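Local coordinates for methyltransferase domain-containing protein (Deinococcus radiodurans, PDB 3M33) that is of unknown function but probably acts as a methyltransferase, at residues A[162-167]-A[209-214]. Residues are numbered along the deposited sequence; the frame is centred on the assembly and turned at random.
Sequences VAEDHV and ERHLVL. With SO4 (sulfate ion), chain I.
From strand 204-216, H211 reaches over to its antiparallel neighbour, strand 160-173, and meets E164 and H166. CB sets the ring on its way, with CG anti to the backbone N (chi1 -177°). Over one face of the ring, above CG and CD2, sits H166 CE1, nearest H211 NE2 at 3.2 Å, CD2 almost as near. The imidazoles form an offset stack, centroids 4.4 Å apart and planes at 25°. ND1 accepts a hydrogen bond from the backbone N of V147, fixing the ring's rotation together with NE2. CE1 passes 3.5 Å from E164 OE2, and NE2, at the tip, donates to the anti lone pair of that oxygen over 2.7 Å, the carboxylate nearly coplanar with the ring. A leucine in place of H211 would probably leave the E164 carboxylate without this donor and H166 without its stacking partner. On the other sheet face, V167 CG2 touches L212 CD1 and A163 CB meets L214 CB. V162 N and A163 N both donate to L214 O, a classic beta bulge. Helix 36-45 covers the L212 face, helix 149-156 packs on H211 and V213, and strand 204-216 runs antiparallel between 136-142 and 160-173, consistent with the reversed strand of class I (Rossmann-like) methyltransferases.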
# COMPACT_ATOMS: atom_id res chain seq x y z
N VAL A 162 -15.92 8.61 1.41
CA VAL A 162 -16.40 9.11 2.69
C VAL A 162 -15.30 9.83 3.49
O VAL A 162 -15.58 10.62 4.36
CB VAL A 162 -17.12 8.03 3.53
CG1 VAL A 162 -18.27 7.40 2.74
CG2 VAL A 162 -16.17 6.97 3.98
N ALA A 163 -14.04 9.56 3.16
CA ALA A 163 -12.94 10.26 3.81
C ALA A 163 -11.74 10.31 2.89
O ALA A 163 -11.43 9.33 2.21
CB ALA A 163 -12.55 9.59 5.11
N GLU A 164 -11.04 11.43 2.90
CA GLU A 164 -9.91 11.60 2.01
C GLU A 164 -8.89 12.54 2.64
O GLU A 164 -9.25 13.59 3.14
CB GLU A 164 -10.41 12.14 0.67
CG GLU A 164 -9.33 12.31 -0.37
CD GLU A 164 -9.91 12.60 -1.76
OE1 GLU A 164 -11.03 13.14 -1.85
OE2 GLU A 164 -9.23 12.28 -2.75
N ASP A 165 -7.62 12.16 2.58
CA ASP A 165 -6.53 12.92 3.18
C ASP A 165 -5.40 13.09 2.18
O ASP A 165 -4.99 12.10 1.58
CB ASP A 165 -5.92 12.11 4.31
CG ASP A 165 -6.30 12.59 5.65
OD1 ASP A 165 -5.38 12.79 6.48
OD2 ASP A 165 -7.53 12.76 5.87
N HIS A 166 -4.87 14.31 2.05
CA HIS A 166 -3.69 14.56 1.25
C HIS A 166 -2.61 14.98 2.23
O HIS A 166 -2.66 16.09 2.78
CB HIS A 166 -3.95 15.65 0.20
CG HIS A 166 -5.01 15.27 -0.80
ND1 HIS A 166 -4.81 14.32 -1.78
CD2 HIS A 166 -6.28 15.71 -0.95
CE1 HIS A 166 -5.91 14.20 -2.50
NE2 HIS A 166 -6.82 15.03 -2.02
N VAL A 167 -1.65 14.09 2.45
CA VAL A 167 -0.67 14.22 3.52
C VAL A 167 0.72 14.46 2.95
O VAL A 167 1.11 13.85 1.95
CB VAL A 167 -0.57 12.91 4.34
CG1 VAL A 167 0.21 13.14 5.63
CG2 VAL A 167 -1.95 12.38 4.66
N GLU A 209 4.84 12.08 0.59
CA GLU A 209 3.43 12.44 0.47
C GLU A 209 2.54 11.22 0.27
O GLU A 209 2.94 10.24 -0.34
CB GLU A 209 3.24 13.46 -0.66
CG GLU A 209 4.25 14.59 -0.56
CD GLU A 209 3.92 15.79 -1.45
OE1 GLU A 209 3.67 15.61 -2.65
OE2 GLU A 209 3.92 16.92 -0.92
N ARG A 210 1.32 11.27 0.80
CA ARG A 210 0.40 10.15 0.70
C ARG A 210 -1.01 10.63 0.40
O ARG A 210 -1.39 11.73 0.78
CB ARG A 210 0.40 9.33 1.99
CG ARG A 210 1.76 8.82 2.43
CD ARG A 210 2.24 7.60 1.61
NE ARG A 210 3.47 7.06 2.20
CZ ARG A 210 4.68 7.56 1.96
NH1 ARG A 210 4.80 8.60 1.12
NH2 ARG A 210 5.76 7.06 2.55
N HIS A 211 -1.79 9.78 -0.27
CA HIS A 211 -3.18 10.08 -0.58
C HIS A 211 -4.04 8.98 0.03
O HIS A 211 -4.04 7.86 -0.46
CB HIS A 211 -3.37 10.07 -2.10
CG HIS A 211 -4.75 10.44 -2.55
ND1 HIS A 211 -5.17 10.25 -3.86
CD2 HIS A 211 -5.79 10.99 -1.90
CE1 HIS A 211 -6.41 10.67 -3.98
NE2 HIS A 211 -6.82 11.12 -2.81
N LEU A 212 -4.78 9.29 1.10
CA LEU A 212 -5.63 8.29 1.75
C LEU A 212 -7.06 8.41 1.26
O LEU A 212 -7.59 9.52 1.17
CB LEU A 212 -5.64 8.48 3.26
CG LEU A 212 -4.46 8.10 4.14
CD1 LEU A 212 -3.23 8.90 3.78
CD2 LEU A 212 -4.83 8.32 5.61
N VAL A 213 -7.69 7.27 0.99
CA VAL A 213 -9.06 7.27 0.50
C VAL A 213 -9.85 6.17 1.19
O VAL A 213 -9.45 5.01 1.18
CB VAL A 213 -9.12 7.06 -1.05
CG1 VAL A 213 -10.55 6.91 -1.53
CG2 VAL A 213 -8.45 8.21 -1.78
N LEU A 214 -10.96 6.54 1.81
CA LEU A 214 -11.91 5.56 2.31
C LEU A 214 -13.20 5.78 1.53
O LEU A 214 -13.69 6.90 1.43
CB LEU A 214 -12.16 5.79 3.81
CG LEU A 214 -13.18 4.89 4.50
CD1 LEU A 214 -12.68 3.45 4.46
CD2 LEU A 214 -13.40 5.32 5.94
S SO4 I . 8.57 6.78 4.80
O1 SO4 I . 7.88 5.70 5.51
O2 SO4 I . 8.78 6.42 3.39
O3 SO4 I . 7.77 7.99 4.88
O4 SO4 I . 9.87 7.00 5.41